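Local atomic coordinates of kallistatin (Homo sapiens, PDB entry 6F4V), a protein that inhibits tissue kallikrein, forming a stable equimolar complex with the protease and being cleaved at its own reactive site in the process. Residues 97-102 with 121-126; 101-106 with 307-312; 151-156 with 315-320. All blocks are in the same frame, centred on the assembly; numbering follows the deposited sequence.

Interaction 1. Residues 97-102 with 121-126; sequences LFLSHN and LFHTNF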
loop_
_atom_site.group_PDB
_atom_site.type_symbol
_atom_site.label_atom_id
_atom_site.label_comp_id
_atom_site.label_asym_id
_atom_site.label_seq_id
_atom_site.Cartn_x
_atom_site.Cartn_y
_atom_site.Cartn_z
ATOM N N LEU A 97 -1.944 11.128 15.476
ATOM C CA LEU A 97 -0.764 11.270 16.252
ATOM C C LEU A 97 -1.131 10.910 17.696
ATOM O O LEU A 97 -2.091 11.451 18.267
ATOM C CB LEU A 97 -0.271 12.718 16.223
ATOM C CG LEU A 97 0.091 13.338 14.873
ATOM C CD1 LEU A 97 0.452 14.798 15.096
ATOM C CD2 LEU A 97 1.239 12.582 14.236
ATOM N N PHE A 98 -0.354 10.012 18.263
ATOM C CA PHE A 98 -0.428 9.676 19.667
ATOM C C PHE A 98 0.682 10.459 20.357
ATOM O O PHE A 98 1.850 10.209 20.119
ATOM C CB PHE A 98 -0.328 8.163 19.836
ATOM C CG PHE A 98 -1.510 7.454 19.281
ATOM C CD1 PHE A 98 -1.569 7.124 17.933
ATOM C CD2 PHE A 98 -2.599 7.146 20.096
ATOM C CE1 PHE A 98 -2.680 6.484 17.413
ATOM C CE2 PHE A 98 -3.719 6.517 19.574
ATOM C CZ PHE A 98 -3.757 6.180 18.232
ATOM N N LEU A 99 0.288 11.442 21.171
ATOM C CA LEU A 99 1.187 12.441 21.734
ATOM C C LEU A 99 1.430 12.185 23.213
ATOM O O LEU A 99 0.492 11.905 23.940
ATOM C CB LEU A 99 0.542 13.811 21.593
ATOM C CG LEU A 99 0.178 14.270 20.183
ATOM C CD1 LEU A 99 -0.537 15.607 20.248
ATOM C CD2 LEU A 99 1.415 14.357 19.308
ATOM N N SER A 100 2.674 12.304 23.656
ATOM C CA SER A 100 2.997 12.170 25.079
ATOM C C SER A 100 2.167 13.185 25.886
ATOM O O SER A 100 2.128 14.357 25.526
ATOM C CB SER A 100 4.495 12.406 25.317
ATOM O OG SER A 100 4.826 12.298 26.702
ATOM N N HIS A 101 1.479 12.720 26.932
ATOM C CA HIS A 101 0.816 13.612 27.907
ATOM C C HIS A 101 1.718 14.734 28.456
ATOM O O HIS A 101 1.213 15.791 28.795
ATOM C CB HIS A 101 0.253 12.819 29.113
ATOM C CG HIS A 101 -1.154 12.332 28.929
ATOM N ND1 HIS A 101 -1.518 11.015 29.132
ATOM C CD2 HIS A 101 -2.293 12.989 28.593
ATOM C CE1 HIS A 101 -2.816 10.877 28.908
ATOM N NE2 HIS A 101 -3.308 12.059 28.574
ATOM N N ASN A 102 3.025 14.501 28.560
ATOM C CA ASN A 102 3.956 15.470 29.173
ATOM C C ASN A 102 4.357 16.625 28.269
ATOM O O ASN A 102 4.286 17.789 28.661
ATOM C CB ASN A 102 5.255 14.762 29.605
ATOM C CG ASN A 102 5.041 13.785 30.744
ATOM O OD1 ASN A 102 4.265 14.050 31.657
ATOM N ND2 ASN A 102 5.737 12.651 30.699
ATOM N N LEU A 121 -5.736 13.793 17.004
ATOM C CA LEU A 121 -4.749 13.824 18.077
ATOM C C LEU A 121 -5.249 13.046 19.291
ATOM O O LEU A 121 -6.375 13.247 19.737
ATOM C CB LEU A 121 -4.441 15.257 18.486
ATOM C CG LEU A 121 -4.059 16.222 17.367
ATOM C CD1 LEU A 121 -3.687 17.568 17.978
ATOM C CD2 LEU A 121 -2.944 15.677 16.487
ATOM N N PHE A 122 -4.420 12.153 19.796
ATOM C CA PHE A 122 -4.692 11.438 21.020
ATOM C C PHE A 122 -3.549 11.690 21.977
ATOM O O PHE A 122 -2.389 11.834 21.554
ATOM C CB PHE A 122 -4.803 9.947 20.758
ATOM C CG PHE A 122 -5.916 9.575 19.842
ATOM C CD1 PHE A 122 -7.224 9.466 20.322
ATOM C CD2 PHE A 122 -5.671 9.328 18.495
ATOM C CE1 PHE A 122 -8.271 9.113 19.460
ATOM C CE2 PHE A 122 -6.702 8.982 17.635
ATOM C CZ PHE A 122 -8.006 8.877 18.116
ATOM N N HIS A 123 -3.863 11.740 23.265
ATOM C CA HIS A 123 -2.828 11.843 24.275
ATOM C C HIS A 123 -2.678 10.488 24.976
ATOM O O HIS A 123 -3.654 9.756 25.133
ATOM C CB HIS A 123 -3.129 13.028 25.196
ATOM C CG HIS A 123 -2.996 14.349 24.504
ATOM N ND1 HIS A 123 -1.815 15.063 24.487
ATOM C CD2 HIS A 123 -3.872 15.049 23.742
ATOM C CE1 HIS A 123 -1.984 16.172 23.783
ATOM N NE2 HIS A 123 -3.220 16.181 23.313
ATOM N N THR A 124 -1.440 10.110 25.282
ATOM C CA THR A 124 -1.169 8.842 25.953
ATOM C C THR A 124 0.067 8.943 26.841
ATOM O O THR A 124 0.916 9.827 26.670
ATOM C CB THR A 124 -1.021 7.672 24.941
ATOM O OG1 THR A 124 -0.898 6.416 25.639
ATOM C CG2 THR A 124 0.187 7.877 24.032
ATOM N N ASN A 125 0.147 8.024 27.795
ATOM C CA ASN A 125 1.280 7.947 28.712
ATOM C C ASN A 125 2.234 6.879 28.208
ATOM O O ASN A 125 1.983 5.685 28.369
ATOM C CB ASN A 125 0.781 7.624 30.131
ATOM C CG ASN A 125 1.903 7.440 31.120
ATOM O OD1 ASN A 125 3.038 7.865 30.892
ATOM N ND2 ASN A 125 1.587 6.808 32.253
ATOM N N PHE A 126 3.345 7.305 27.608
ATOM C CA PHE A 126 4.326 6.350 27.059
ATOM C C PHE A 126 5.135 5.564 28.111
ATOM O O PHE A 126 5.832 4.608 27.759
ATOM C CB PHE A 126 5.234 7.036 26.026
ATOM C CG PHE A 126 4.544 7.307 24.690
ATOM C CD1 PHE A 126 4.327 6.280 23.783
ATOM C CD2 PHE A 126 4.117 8.589 24.346
ATOM C CE1 PHE A 126 3.695 6.528 22.563
ATOM C CE2 PHE A 126 3.493 8.840 23.125
ATOM C CZ PHE A 126 3.277 7.799 22.241
HETATM O O HOH W 1 4.137 10.243 27.949
#
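Phe98 and Phe122 lie side by side on the same face of two parallel strands, pointing the same way. Their planes differ by only 15°, yet the rings are slid so far apart, with centroids at 5.0 Å, that they barely overlap: CD2 of Phe122 sits over the rim of one face of Phe98, 3.6 Å from its CE2. Both chi1 angles are near -65°, which sets each CG beside its own backbone N and keeps the rings in step. Leu135 and Ile136 of helix 129-143 pack on Phe98.

Leu97 and Leu121 share the other face, turned toward helix 107-117; CD1 of Leu97 meets CD2 of Leu121 at 3.8 Å. Next along that face, CD1 of Leu99 approaches CE1 of His123 at 3.9 Å. Past the strand end, the His101 ring folds back over the backbone, its CD2 3.5 Å from CB of His123. The Phe126 ring turns its edge to Phe98 O and Ser100 N.

Strands 89-100 and 120-124 form the beta-alpha-beta unit with helix 107-117. Phe122 N to Leu97 O (2.9 Å, 173°) and Leu99 N to Phe122 O (2.7 Å) begin a ladder of backbone hydrogen bonds continued by Thr124 N to Leu99 O and His101 N to Thr124 O. Backbone polarity is thus spent within the sheet, leaving apolar side chains to meet the helices, while the two imidazoles suit the more exposed margin.

Interaction 2. Residues 101-106 with 307-312; sequences HNLKFL and KQQKLE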
loop_
_atom_site.group_PDB
_atom_site.type_symbol
_atom_site.label_atom_id
_atom_site.label_comp_id
_atom_site.label_asym_id
_atom_site.label_seq_id
_atom_site.Cartn_x
_atom_site.Cartn_y
_atom_site.Cartn_z
ATOM N N HIS A 101 1.479 12.720 26.932
ATOM C CA HIS A 101 0.816 13.612 27.907
ATOM C C HIS A 101 1.718 14.734 28.456
ATOM O O HIS A 101 1.213 15.791 28.795
ATOM C CB HIS A 101 0.253 12.819 29.113
ATOM C CG HIS A 101 -1.154 12.332 28.929
ATOM N ND1 HIS A 101 -1.518 11.015 29.132
ATOM C CD2 HIS A 101 -2.293 12.989 28.593
ATOM C CE1 HIS A 101 -2.816 10.877 28.908
ATOM N NE2 HIS A 101 -3.308 12.059 28.574
ATOM N N ASN A 102 3.025 14.501 28.560
ATOM C CA ASN A 102 3.956 15.470 29.173
ATOM C C ASN A 102 4.357 16.625 28.269
ATOM O O ASN A 102 4.286 17.789 28.661
ATOM C CB ASN A 102 5.255 14.762 29.605
ATOM C CG ASN A 102 5.041 13.785 30.744
ATOM O OD1 ASN A 102 4.265 14.050 31.657
ATOM N ND2 ASN A 102 5.737 12.651 30.699
ATOM N N LEU A 103 4.788 16.268 27.065
ATOM C CA LEU A 103 5.626 17.108 26.225
ATOM C C LEU A 103 4.843 18.239 25.544
ATOM O O LEU A 103 3.651 18.094 25.237
ATOM C CB LEU A 103 6.291 16.206 25.182
ATOM C CG LEU A 103 7.443 16.708 24.312
ATOM C CD1 LEU A 103 8.735 16.724 25.112
ATOM C CD2 LEU A 103 7.594 15.818 23.087
ATOM N N LYS A 104 5.518 19.365 25.321
ATOM C CA LYS A 104 4.935 20.497 24.594
ATOM C C LYS A 104 5.276 20.327 23.111
ATOM O O LYS A 104 6.447 20.444 22.709
ATOM C CB LYS A 104 5.481 21.833 25.121
ATOM C CG LYS A 104 4.839 23.084 24.522
ATOM C CD LYS A 104 3.310 23.060 24.604
ATOM C CE LYS A 104 2.694 24.448 24.614
ATOM N NZ LYS A 104 2.794 25.122 23.292
ATOM N N PHE A 105 4.256 20.042 22.312
ATOM C CA PHE A 105 4.426 19.909 20.862
ATOM C C PHE A 105 4.221 21.261 20.214
ATOM O O PHE A 105 3.434 22.075 20.714
ATOM C CB PHE A 105 3.457 18.884 20.293
ATOM C CG PHE A 105 3.780 17.478 20.719
ATOM C CD1 PHE A 105 3.265 16.965 21.900
ATOM C CD2 PHE A 105 4.633 16.690 19.960
ATOM C CE1 PHE A 105 3.572 15.676 22.306
ATOM C CE2 PHE A 105 4.947 15.402 20.354
ATOM C CZ PHE A 105 4.421 14.891 21.528
ATOM N N LEU A 106 4.949 21.505 19.127
ATOM C CA LEU A 106 4.852 22.770 18.422
ATOM C C LEU A 106 3.507 22.841 17.735
ATOM O O LEU A 106 3.133 21.916 17.014
ATOM C CB LEU A 106 5.997 22.948 17.428
ATOM C CG LEU A 106 7.359 23.196 18.074
ATOM C CD1 LEU A 106 8.466 23.033 17.058
ATOM C CD2 LEU A 106 7.441 24.572 18.725
ATOM N N LYS A 307 10.581 21.738 20.615
ATOM C CA LYS A 307 11.897 22.305 20.987
ATOM C C LYS A 307 12.391 21.767 22.338
ATOM O O LYS A 307 13.530 22.039 22.742
ATOM C CB LYS A 307 11.821 23.832 21.005
ATOM C CG LYS A 307 11.587 24.461 19.632
ATOM C CD LYS A 307 10.957 25.854 19.732
ATOM C CE LYS A 307 10.727 26.470 18.354
ATOM N NZ LYS A 307 10.346 27.906 18.433
ATOM N N GLN A 308 11.550 20.979 23.011
ATOM C CA GLN A 308 11.759 20.584 24.406
ATOM C C GLN A 308 12.774 19.444 24.591
ATOM O O GLN A 308 13.397 19.345 25.656
ATOM C CB GLN A 308 10.413 20.206 25.045
ATOM C CG GLN A 308 10.464 20.030 26.562
ATOM C CD GLN A 308 9.131 19.609 27.162
ATOM O OE1 GLN A 308 8.062 20.107 26.785
ATOM N NE2 GLN A 308 9.191 18.683 28.112
ATOM N N GLN A 309 12.909 18.580 23.580
ATOM C CA GLN A 309 13.891 17.499 23.576
ATOM C C GLN A 309 14.453 17.349 22.161
ATOM O O GLN A 309 13.807 17.756 21.173
ATOM C CB GLN A 309 13.242 16.160 23.971
ATOM C CG GLN A 309 12.627 16.078 25.366
ATOM C CD GLN A 309 13.656 15.964 26.492
ATOM O OE1 GLN A 309 14.872 15.876 26.266
ATOM N NE2 GLN A 309 13.163 15.970 27.720
ATOM N N LYS A 310 15.650 16.763 22.075
ATOM C CA LYS A 310 16.224 16.340 20.791
ATOM C C LYS A 310 15.649 14.980 20.400
ATOM O O LYS A 310 15.814 13.993 21.122
ATOM C CB LYS A 310 17.755 16.296 20.838
ATOM C CG LYS A 310 18.344 17.694 20.918
ATOM C CD LYS A 310 19.754 17.796 20.363
ATOM C CE LYS A 310 20.267 19.223 20.548
ATOM N NZ LYS A 310 21.525 19.495 19.797
ATOM N N LEU A 311 14.977 14.938 19.252
ATOM C CA LEU A 311 14.196 13.775 18.876
ATOM C C LEU A 311 14.904 12.918 17.852
ATOM O O LEU A 311 15.632 13.421 17.011
ATOM C CB LEU A 311 12.848 14.216 18.313
ATOM C CG LEU A 311 11.946 14.982 19.287
ATOM C CD1 LEU A 311 10.612 15.229 18.626
ATOM C CD2 LEU A 311 11.740 14.230 20.595
ATOM N N GLU A 312 14.651 11.618 17.895
ATOM C CA GLU A 312 15.130 10.765 16.814
ATOM C C GLU A 312 14.106 9.681 16.454
ATOM O O GLU A 312 13.179 9.381 17.226
ATOM C CB GLU A 312 16.534 10.231 17.140
ATOM C CG GLU A 312 16.581 9.134 18.152
ATOM C CD GLU A 312 17.993 8.890 18.704
ATOM O OE1 GLU A 312 19.005 9.144 17.982
ATOM O OE2 GLU A 312 18.063 8.445 19.874
HETATM O O HOH W 2 8.346 22.542 22.026
#
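Lys104 and Gln308 bring their CA atoms to 6.8 Å, and Leu106 and Lys307 theirs to 7.5 Å, so two irregular runs pass in opposite order without forming beta pairs. In the serpin fold this is a loop-to-loop contact at the edge of the molecule: 101-106 is the turn of the beta-alpha-beta unit between strand 89-100 and helix 107-117, for which Leu106 is the N-cap residue, and 307-312 leads into strand 312-324 of the large sheet.

Gln308 carries the polar link. Its extended chain, with CG anti to the backbone N (chi1 -169°), reaches across until OE1 accepts the N-H of Lys104 at 3.0 Å. The bond is fairly straight at hydrogen (159°), but the donor stands above the amide's carbonyl plane, 36° out of it. A glutamine suits the place because it is long enough to span the gap and its terminal carbonyl can accept a backbone N-H of an irregular loop.

Leu103 slides past this side chain in the opposite direction. Its CD1 comes to 3.6 Å from CD of Gln308 and also touches CG of Gln309, while CD2 lies over one face of the Phe105 ring. The leucine thus uses one methyl for each loop, and it also packs on Leu160 of strand 159-172.

A water ties the backbones together as well, donating to Lys104 O and accepting from Lys307 N at 2.8 Å. Thr306 OG1 is a second partner of Lys104 O, and it also bonds to Gln308 N. Next to this polar patch, Leu106 and Lys307 cross at about a right angle, CD2 of Leu106 resting against CE of the extended lysine chain at 3.8 Å.

Interaction 3. Residues 151-156 with 315-320; sequences LVSELK and KSFHKA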
loop_
_atom_site.group_PDB
_atom_site.type_symbol
_atom_site.label_atom_id
_atom_site.label_comp_id
_atom_site.label_asym_id
_atom_site.label_seq_id
_atom_site.Cartn_x
_atom_site.Cartn_y
_atom_site.Cartn_z
ATOM N N LEU A 151 -0.396 -3.677 14.891
ATOM C CA LEU A 151 0.466 -2.890 14.014
ATOM C C LEU A 151 1.800 -2.589 14.705
ATOM O O LEU A 151 2.878 -2.861 14.161
ATOM C CB LEU A 151 -0.188 -1.579 13.600
ATOM C CG LEU A 151 0.722 -0.623 12.811
ATOM C CD1 LEU A 151 1.213 -1.276 11.516
ATOM C CD2 LEU A 151 0.052 0.707 12.554
ATOM N N VAL A 152 1.703 -1.985 15.884
ATOM C CA VAL A 152 2.877 -1.627 16.659
ATOM C C VAL A 152 3.252 -2.849 17.522
ATOM O O VAL A 152 2.609 -3.110 18.539
ATOM C CB VAL A 152 2.599 -0.377 17.510
ATOM C CG1 VAL A 152 3.799 -0.045 18.388
ATOM C CG2 VAL A 152 2.258 0.791 16.613
ATOM N N SER A 153 4.271 -3.588 17.089
ATOM C CA SER A 153 4.714 -4.825 17.770
ATOM C C SER A 153 5.802 -4.617 18.838
ATOM O O SER A 153 6.088 -5.548 19.584
ATOM C CB SER A 153 5.210 -5.830 16.734
ATOM O OG SER A 153 6.151 -5.211 15.877
ATOM N N GLU A 154 6.432 -3.429 18.866
ATOM C CA GLU A 154 7.380 -3.001 19.918
ATOM C C GLU A 154 7.164 -1.526 20.165
ATOM O O GLU A 154 6.809 -0.787 19.230
ATOM C CB GLU A 154 8.841 -3.060 19.460
ATOM C CG GLU A 154 9.358 -4.348 18.899
ATOM C CD GLU A 154 10.720 -4.169 18.244
ATOM O OE1 GLU A 154 10.991 -4.903 17.259
ATOM O OE2 GLU A 154 11.506 -3.291 18.703
ATOM N N LEU A 155 7.466 -1.083 21.383
ATOM C CA LEU A 155 7.423 0.330 21.726
ATOM C C LEU A 155 8.414 0.583 22.864
ATOM O O LEU A 155 8.276 -0.011 23.932
ATOM C CB LEU A 155 6.001 0.714 22.155
ATOM C CG LEU A 155 5.711 2.196 22.366
ATOM C CD1 LEU A 155 5.813 2.934 21.039
ATOM C CD2 LEU A 155 4.338 2.387 22.994
ATOM N N LYS A 156 9.415 1.432 22.637
ATOM C CA LYS A 156 10.396 1.748 23.687
ATOM C C LYS A 156 9.811 2.710 24.717
ATOM O O LYS A 156 8.880 3.474 24.418
ATOM C CB LYS A 156 11.669 2.331 23.078
ATOM C CG LYS A 156 12.384 1.391 22.120
ATOM C CD LYS A 156 13.789 1.893 21.793
ATOM C CE LYS A 156 14.664 0.788 21.208
ATOM N NZ LYS A 156 14.125 0.249 19.926
ATOM N N LYS A 315 11.005 2.945 16.007
ATOM C CA LYS A 315 10.542 1.883 15.128
ATOM C C LYS A 315 9.458 2.405 14.182
ATOM O O LYS A 315 8.691 3.304 14.539
ATOM C CB LYS A 315 9.966 0.713 15.942
ATOM C CG LYS A 315 10.957 -0.043 16.846
ATOM C CD LYS A 315 12.180 -0.607 16.129
ATOM C CE LYS A 315 11.828 -1.842 15.306
ATOM N NZ LYS A 315 12.985 -2.337 14.518
ATOM N N SER A 316 9.375 1.788 13.009
ATOM C CA SER A 316 8.319 2.073 12.014
ATOM C C SER A 316 7.856 0.779 11.366
ATOM O O SER A 316 8.677 0.024 10.802
ATOM C CB SER A 316 8.816 3.054 10.925
ATOM O OG SER A 316 7.814 3.322 9.932
ATOM N N PHE A 317 6.550 0.496 11.476
ATOM C CA PHE A 317 5.983 -0.754 10.970
ATOM C C PHE A 317 4.989 -0.499 9.869
ATOM O O PHE A 317 4.376 0.573 9.805
ATOM C CB PHE A 317 5.315 -1.535 12.106
ATOM C CG PHE A 317 6.256 -1.863 13.221
ATOM C CD1 PHE A 317 7.218 -2.880 13.065
ATOM C CD2 PHE A 317 6.229 -1.140 14.403
ATOM C CE1 PHE A 317 8.104 -3.193 14.097
ATOM C CE2 PHE A 317 7.132 -1.439 15.432
ATOM C CZ PHE A 317 8.057 -2.454 15.275
ATOM N N HIS A 318 4.846 -1.474 8.991
ATOM C CA HIS A 318 3.785 -1.468 7.996
ATOM C C HIS A 318 3.187 -2.873 7.904
ATOM O O HIS A 318 3.926 -3.844 7.796
ATOM C CB HIS A 318 4.311 -1.063 6.612
ATOM C CG HIS A 318 3.226 -0.963 5.583
ATOM N ND1 HIS A 318 2.386 0.122 5.509
ATOM C CD2 HIS A 318 2.833 -1.817 4.612
ATOM C CE1 HIS A 318 1.513 -0.076 4.532
ATOM N NE2 HIS A 318 1.757 -1.254 3.979
ATOM N N LYS A 319 1.868 -2.991 8.012
ATOM C CA LYS A 319 1.182 -4.244 7.787
ATOM C C LYS A 319 0.047 -4.043 6.830
ATOM O O LYS A 319 -0.567 -2.967 6.788
ATOM C CB LYS A 319 0.628 -4.818 9.084
ATOM C CG LYS A 319 1.701 -5.113 10.120
ATOM C CD LYS A 319 1.091 -5.643 11.418
ATOM C CE LYS A 319 1.048 -7.156 11.463
ATOM N NZ LYS A 319 0.747 -7.661 12.843
ATOM N N ALA A 320 -0.233 -5.081 6.072
ATOM C CA ALA A 320 -1.277 -5.022 5.073
ATOM C C ALA A 320 -1.906 -6.394 4.834
ATOM O O ALA A 320 -1.226 -7.422 4.967
ATOM C CB ALA A 320 -0.741 -4.469 3.780
HETATM O O HOH W 3 12.388 -5.022 14.437
#
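Phe317 fits against Leu151 to Glu154, part of the connection from helix 129-143 to strand 159-172. This connection runs over the large serpin sheet, where strand 328-340 lies between 159-172 and 312-324, consistent with the loop-inserted form. The Phe317 ring is approached by polar atoms from different directions. OG of Ser153 stands over the rim of one face, 3.3 Å from CE1, placed there by a chi1 of 51° that sets the hydroxyl between backbone N and carbonyl carbon. Glu154 O meets the ring edge. A flat phenylalanine suits the spot: its edge, with weakly positive C-H groups, can face Glu154 O, while one face takes the Ser153 hydroxyl. Leu151 O lies 3.5 Å from CB of Phe317, at the base of the ring. Glu154 N is buried with no partner in the model.

Leu151 spreads its CD1 over the backbone of strand 312-324, while CD of Lys319 packs on CA of Leu151 at 3.8 Å. The lysine's bend at chi3 (94°) lets the aliphatic part lie here as NZ reaches Val149 O.

Glu154 and Lys315 meet mostly through CE of the lysine, 3.7 Å from OE2. Their charges stay beyond salt-bridge range, and Lys315 NZ instead makes a salt bridge with Asp284, which probably draws it away. Asn137 of helix 129-143 accepts the N-H of Val152 through OD1. A water bridges the two charges, held by Lys315 NZ at 2.8 Å and donating to Glu154 OE1 at 3.2 Å.

In the fold
Interactions 1 and 3 both reach the large sheet, but differently. Interaction 1 is hydrogen-bonded pairing within the sheet at its edge strand; interaction 3, nearer the centre of the molecule, lays an irregular segment on a strand through van der Waals and ring contacts, without a direct hydrogen bond. Both are partly buried. Interaction 2 is a surface contact, smaller, with a single direct hydrogen bond, a water bridge and leucine packing. It shares His101 and Asn102 with interaction 1, and Leu99 CB touches Phe105 CE1 at 3.6 Å. Interactions 2 and 3 adjoin in sequence at strand 312-324 but do not otherwise touch. Interactions 1 and 3, with centres about 17 Å apart, meet where Phe126 CD1 packs on Leu155 CD2.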